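Local coordinates for WbbZ protein (Klebsiella pneumoniae subsp. pneumoniae NTUH-K2044, PDB 6X1L) that is functionally uncharacterised but, as a member of the polysaccharide pyruvyl transferase family, probably transfers pyruvyl groups to a saccharide, at residues D67-G72 / G94-V99; V99-S104 / D118-F123. All coordinates share one frame; numbering follows the deposited sequence.

Interaction 1 (D67-G72 / G94-V99)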
loop_
_atom_site.group_PDB
_atom_site.type_symbol
_atom_site.label_atom_id
_atom_site.label_comp_id
_atom_site.label_asym_id
_atom_site.label_seq_id
_atom_site.Cartn_x
_atom_site.Cartn_y
_atom_site.Cartn_z
ATOM N N ASP A 67 -0.801 30.768 -15.461
ATOM C CA ASP A 67 -0.787 29.499 -14.744
ATOM C C ASP A 67 -2.141 29.257 -14.094
ATOM O O ASP A 67 -2.710 30.162 -13.475
ATOM C CB ASP A 67 0.316 29.466 -13.683
ATOM C CG ASP A 67 1.694 29.308 -14.282
ATOM O OD1 ASP A 67 1.785 28.990 -15.484
ATOM O OD2 ASP A 67 2.687 29.510 -13.557
ATOM N N ILE A 68 -2.645 28.037 -14.236
ATOM C CA ILE A 68 -3.887 27.603 -13.615
ATOM C C ILE A 68 -3.560 26.509 -12.608
ATOM O O ILE A 68 -2.855 25.547 -12.938
ATOM C CB ILE A 68 -4.892 27.096 -14.666
ATOM C CG1 ILE A 68 -5.459 28.274 -15.466
ATOM C CG2 ILE A 68 -6.000 26.294 -14.006
ATOM C CD1 ILE A 68 -6.479 27.871 -16.504
ATOM N N LEU A 69 -4.058 26.659 -11.384
ATOM C CA LEU A 69 -3.912 25.616 -10.377
ATOM C C LEU A 69 -5.007 24.576 -10.569
ATOM O O LEU A 69 -6.200 24.904 -10.531
ATOM C CB LEU A 69 -3.973 26.200 -8.967
ATOM C CG LEU A 69 -4.012 25.159 -7.841
ATOM C CD1 LEU A 69 -2.665 24.457 -7.687
ATOM C CD2 LEU A 69 -4.452 25.784 -6.524
ATOM N N ILE A 70 -4.605 23.331 -10.790
ATOM C CA ILE A 70 -5.527 22.205 -10.841
ATOM C C ILE A 70 -5.515 21.590 -9.448
ATOM O O ILE A 70 -4.530 20.965 -9.040
ATOM C CB ILE A 70 -5.133 21.187 -11.912
ATOM C CG1 ILE A 70 -4.914 21.874 -13.259
ATOM C CG2 ILE A 70 -6.183 20.092 -12.020
ATOM C CD1 ILE A 70 -6.170 22.495 -13.855
ATOM N N PHE A 71 -6.598 21.782 -8.702
ATOM C CA PHE A 71 -6.708 21.210 -7.367
ATOM C C PHE A 71 -7.403 19.859 -7.470
ATOM O O PHE A 71 -8.549 19.781 -7.928
ATOM C CB PHE A 71 -7.459 22.142 -6.420
ATOM C CG PHE A 71 -7.447 21.678 -4.994
ATOM C CD1 PHE A 71 -6.265 21.658 -4.272
ATOM C CD2 PHE A 71 -8.611 21.252 -4.380
ATOM C CE1 PHE A 71 -6.246 21.225 -2.960
ATOM C CE2 PHE A 71 -8.598 20.818 -3.069
ATOM C CZ PHE A 71 -7.415 20.804 -2.358
ATOM N N GLY A 72 -6.713 18.803 -7.035
ATOM C CA GLY A 72 -7.217 17.458 -7.241
ATOM C C GLY A 72 -8.563 17.239 -6.579
ATOM O O GLY A 72 -8.905 17.877 -5.583
ATOM N N GLY A 94 -4.137 33.557 -4.952
ATOM C CA GLY A 94 -3.606 34.757 -5.575
ATOM C C GLY A 94 -2.473 34.506 -6.549
ATOM O O GLY A 94 -2.170 35.380 -7.367
ATOM N N LYS A 95 -1.845 33.329 -6.483
ATOM C CA LYS A 95 -0.699 33.033 -7.335
ATOM C C LYS A 95 -1.083 32.702 -8.771
ATOM O O LYS A 95 -0.235 32.817 -9.663
ATOM C CB LYS A 95 0.099 31.853 -6.769
ATOM C CG LYS A 95 0.666 32.045 -5.373
ATOM C CD LYS A 95 1.399 30.780 -4.933
ATOM C CE LYS A 95 1.917 30.886 -3.508
ATOM N NZ LYS A 95 2.627 29.641 -3.095
ATOM N N PHE A 96 -2.321 32.283 -9.017
ATOM C CA PHE A 96 -2.700 31.719 -10.304
ATOM C C PHE A 96 -3.778 32.558 -10.981
ATOM O O PHE A 96 -4.467 33.364 -10.348
ATOM C CB PHE A 96 -3.186 30.273 -10.142
ATOM C CG PHE A 96 -2.173 29.364 -9.501
ATOM C CD1 PHE A 96 -2.168 29.165 -8.129
ATOM C CD2 PHE A 96 -1.216 28.720 -10.269
ATOM C CE1 PHE A 96 -1.232 28.331 -7.535
ATOM C CE2 PHE A 96 -0.277 27.887 -9.680
ATOM C CZ PHE A 96 -0.287 27.694 -8.312
ATOM N N HIS A 97 -3.908 32.351 -12.295
ATOM C CA HIS A 97 -4.951 33.023 -13.064
ATOM C C HIS A 97 -6.327 32.461 -12.729
ATOM O O HIS A 97 -7.296 33.218 -12.577
ATOM C CB HIS A 97 -4.658 32.886 -14.558
ATOM C CG HIS A 97 -5.710 33.478 -15.444
ATOM N ND1 HIS A 97 -6.606 32.708 -16.152
ATOM C CD2 HIS A 97 -6.002 34.767 -15.745
ATOM C CE1 HIS A 97 -7.409 33.494 -16.846
ATOM N NE2 HIS A 97 -7.063 34.748 -16.616
ATOM N N LYS A 98 -6.429 31.138 -12.615
ATOM C CA LYS A 98 -7.658 30.455 -12.242
ATOM C C LYS A 98 -7.309 29.301 -11.314
ATOM O O LYS A 98 -6.170 28.829 -11.280
ATOM C CB LYS A 98 -8.414 29.906 -13.460
ATOM C CG LYS A 98 -8.919 30.951 -14.432
ATOM C CD LYS A 98 -10.017 31.785 -13.810
ATOM C CE LYS A 98 -10.586 32.773 -14.812
ATOM N NZ LYS A 98 -11.612 33.636 -14.175
ATOM N N VAL A 99 -8.306 28.848 -10.562
ATOM C CA VAL A 99 -8.200 27.631 -9.769
ATOM C C VAL A 99 -9.306 26.695 -10.228
ATOM O O VAL A 99 -10.496 27.010 -10.095
ATOM C CB VAL A 99 -8.289 27.902 -8.262
ATOM C CG1 VAL A 99 -8.525 26.599 -7.508
ATOM C CG2 VAL A 99 -7.007 28.558 -7.778
#
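L69 sets its CB over the centre of the F96 ring, 3.6 Å from the centroid and 13° off the ring normal, which makes this a CH-pi contact on the face. D67 meets the same ring differently: its CB approaches F96 CD2 at the rim, near the ring plane. With F96 CG beside its own backbone N (chi1 -58°), the ring is laid alongside strand 67-71, where it also meets Y62. Further along, L69 and V99 pair in parallel, L69 CD2 and V99 CG2 4.0 Å apart, the two side chains lying alongside each other on one face of the sheet. On the other face, CG1 of I68 rests on CB of K98.

Strands 67-71 and 98-104 are neighbours in a beta-alpha-beta unit crossing over through helix 84-92. Two backbone bonds hold the two segments together: H97 N to D67 O is 2.8 Å, with 157° at the hydrogen, and L69 N to K98 O is 3.0 Å. K98 N, between them, is buried without a partner in the model. The carboxylate of D67 turns elsewhere, to a salt bridge with R23 and a bond from the S63 N-H. Cohesion between these two strands is therefore apolar and backbone-borne, while the charge of D67 is probably balanced by R23.

Interaction 2 (V99-S104 / D118-F123)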
loop_
_atom_site.group_PDB
_atom_site.type_symbol
_atom_site.label_atom_id
_atom_site.label_comp_id
_atom_site.label_asym_id
_atom_site.label_seq_id
_atom_site.Cartn_x
_atom_site.Cartn_y
_atom_site.Cartn_z
ATOM N N VAL A 99 -8.306 28.848 -10.562
ATOM C CA VAL A 99 -8.200 27.631 -9.769
ATOM C C VAL A 99 -9.306 26.695 -10.228
ATOM O O VAL A 99 -10.496 27.010 -10.095
ATOM C CB VAL A 99 -8.289 27.902 -8.262
ATOM C CG1 VAL A 99 -8.525 26.599 -7.508
ATOM C CG2 VAL A 99 -7.007 28.558 -7.778
ATOM N N ILE A 100 -8.915 25.551 -10.781
ATOM C CA ILE A 100 -9.852 24.535 -11.241
ATOM C C ILE A 100 -9.944 23.461 -10.168
ATOM O O ILE A 100 -8.948 22.797 -9.854
ATOM C CB ILE A 100 -9.418 23.935 -12.587
ATOM C CG1 ILE A 100 -9.411 25.006 -13.676
ATOM C CG2 ILE A 100 -10.338 22.788 -12.971
ATOM C CD1 ILE A 100 -9.003 24.483 -15.033
ATOM N N ILE A 101 -11.135 23.292 -9.604
ATOM C CA ILE A 101 -11.377 22.258 -8.607
ATOM C C ILE A 101 -11.903 21.028 -9.338
ATOM O O ILE A 101 -13.019 21.037 -9.861
ATOM C CB ILE A 101 -12.355 22.735 -7.527
ATOM C CG1 ILE A 101 -11.757 23.921 -6.765
ATOM C CG2 ILE A 101 -12.696 21.594 -6.577
ATOM C CD1 ILE A 101 -12.628 24.432 -5.638
HETATM N N MSE A 102 -11.092 19.975 -9.385
HETATM C CA MSE A 102 -11.479 18.725 -10.040
HETATM C C MSE A 102 -12.674 18.101 -9.296
HETATM O O MSE A 102 -12.926 18.469 -8.148
HETATM C CB MSE A 102 -10.268 17.784 -10.104
HETATM C CG MSE A 102 -9.120 18.361 -10.928
HETATM SE SE MSE A 102 -9.555 18.618 -12.834
HETATM C CE MSE A 102 -9.040 16.824 -13.447
ATOM N N PRO A 103 -13.422 17.179 -9.955
ATOM C CA PRO A 103 -14.711 16.722 -9.399
ATOM C C PRO A 103 -14.703 16.440 -7.905
ATOM O O PRO A 103 -14.032 15.511 -7.437
ATOM C CB PRO A 103 -14.993 15.448 -10.202
ATOM C CG PRO A 103 -14.397 15.744 -11.536
ATOM C CD PRO A 103 -13.148 16.547 -11.262
ATOM N N SER A 104 -15.461 17.234 -7.149
ATOM C CA SER A 104 -15.338 17.250 -5.700
ATOM C C SER A 104 -16.705 17.285 -5.030
ATOM O O SER A 104 -17.720 17.650 -5.631
ATOM C CB SER A 104 -14.508 18.449 -5.226
ATOM O OG SER A 104 -13.159 18.330 -5.648
ATOM N N ASP A 118 -14.766 34.836 -9.315
ATOM C CA ASP A 118 -14.127 35.201 -10.573
ATOM C C ASP A 118 -12.886 34.376 -10.887
ATOM O O ASP A 118 -12.374 34.463 -12.006
ATOM C CB ASP A 118 -13.769 36.690 -10.570
ATOM C CG ASP A 118 -14.952 37.573 -10.928
ATOM O OD1 ASP A 118 -15.744 37.915 -10.024
ATOM O OD2 ASP A 118 -15.096 37.916 -12.121
ATOM N N LYS A 119 -12.392 33.574 -9.946
ATOM C CA LYS A 119 -11.224 32.746 -10.202
ATOM C C LYS A 119 -11.500 31.253 -10.151
ATOM O O LYS A 119 -10.688 30.481 -10.673
ATOM C CB LYS A 119 -10.102 33.080 -9.205
ATOM C CG LYS A 119 -9.863 34.574 -9.051
ATOM C CD LYS A 119 -8.535 34.872 -8.381
ATOM C CE LYS A 119 -7.374 34.551 -9.301
ATOM N NZ LYS A 119 -6.076 34.936 -8.685
ATOM N N PHE A 120 -12.622 30.829 -9.575
ATOM C CA PHE A 120 -12.927 29.417 -9.386
ATOM C C PHE A 120 -13.628 28.833 -10.604
ATOM O O PHE A 120 -14.552 29.435 -11.157
ATOM C CB PHE A 120 -13.820 29.213 -8.160
ATOM C CG PHE A 120 -13.073 29.047 -6.874
ATOM C CD1 PHE A 120 -11.798 28.512 -6.856
ATOM C CD2 PHE A 120 -13.658 29.413 -5.675
ATOM C CE1 PHE A 120 -11.120 28.353 -5.662
ATOM C CE2 PHE A 120 -12.988 29.257 -4.481
ATOM C CZ PHE A 120 -11.718 28.729 -4.473
ATOM N N VAL A 121 -13.187 27.645 -11.007
ATOM C CA VAL A 121 -13.936 26.783 -11.913
ATOM C C VAL A 121 -14.152 25.479 -11.158
ATOM O O VAL A 121 -13.187 24.759 -10.865
ATOM C CB VAL A 121 -13.207 26.558 -13.243
ATOM C CG1 VAL A 121 -14.026 25.649 -14.146
ATOM C CG2 VAL A 121 -12.943 27.895 -13.930
ATOM N N VAL A 122 -15.404 25.190 -10.811
ATOM C CA VAL A 122 -15.729 24.143 -9.848
ATOM C C VAL A 122 -16.369 22.972 -10.577
ATOM O O VAL A 122 -17.405 23.128 -11.233
ATOM C CB VAL A 122 -16.659 24.655 -8.739
ATOM C CG1 VAL A 122 -16.828 23.582 -7.669
ATOM C CG2 VAL A 122 -16.119 25.942 -8.139
ATOM N N PHE A 123 -15.771 21.790 -10.438
ATOM C CA PHE A 123 -16.367 20.556 -10.927
ATOM C C PHE A 123 -16.936 19.793 -9.739
ATOM O O PHE A 123 -16.224 19.537 -8.760
ATOM C CB PHE A 123 -15.343 19.714 -11.687
ATOM C CG PHE A 123 -14.946 20.305 -13.007
ATOM C CD1 PHE A 123 -15.635 19.975 -14.161
ATOM C CD2 PHE A 123 -13.897 21.205 -13.090
ATOM C CE1 PHE A 123 -15.283 20.530 -15.379
ATOM C CE2 PHE A 123 -13.537 21.761 -14.302
ATOM C CZ PHE A 123 -14.233 21.423 -15.449
#
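Strands 99-102 and 120-123 are adjacent parallel strands of a beta-alpha-beta unit whose crossover carries helix 110-115; their short axes approach to 4.8 Å at an angle of 9°. The pairing of V99 with F120, I100 with V121 and I101 with V122 is secured by a regular run of backbone bonds: V99 N to K119 O, V121 N to V99 O, I101 N to V121 O (2.8 Å) and F123 N to I101 O. The run ends with S104 N on F123 O at 2.9 Å, more bent at 140°, just past the corner the chain turns at P103.

The F120 ring is approached from two directions. V99 CG1 reaches CE1 of F120 at 3.6 Å, at the ring edge, whereas I101 CD1 sits 4.2 Å above the ring plane, displaced toward the rim. On the other face of the sheet, I100 and V121 run side by side, CG1 of I100 to CB of V121. Because F123 CG stands beside its own N (chi1 -70°), the ring lies alongside I100 and brings CE2 to 3.6 Å from I100 CG2, near the ring plane. I101 O also lies in that plane at the edge, and F123 CB packs against P103 CD at 3.9 Å.

Helix 6-21 covers the face bearing I100 and F123: Y18 touches I100, and F11 meets the F123 ring edge-to-face. F145, on the next strand, stacks with F123. Helix 110-115 covers the opposite face, F113 touching both I101 and F120, while strand 67-71 continues the sheet beyond 99-102.

Interactions 1 and 2 follow each other across one parallel sheet, with centres 9 Å apart, and strand 98-104 is common to both, lying between 67-71 and 120-124. V99 belongs to each: its side chain lies between L69 of one neighbouring strand and F120 of the other. The backbone bonding also passes through this strand, since I100 N of interaction 2 is 2.8 Å from L69 O of interaction 1, a probable hydrogen bond. At the start of the strands, K119 NZ lies 2.8 Å from F96 O, probably tying the loop before strand 98-104 to the one before strand 120-124. No ligand marks an active site here; both contacts belong to the buried sheet framework.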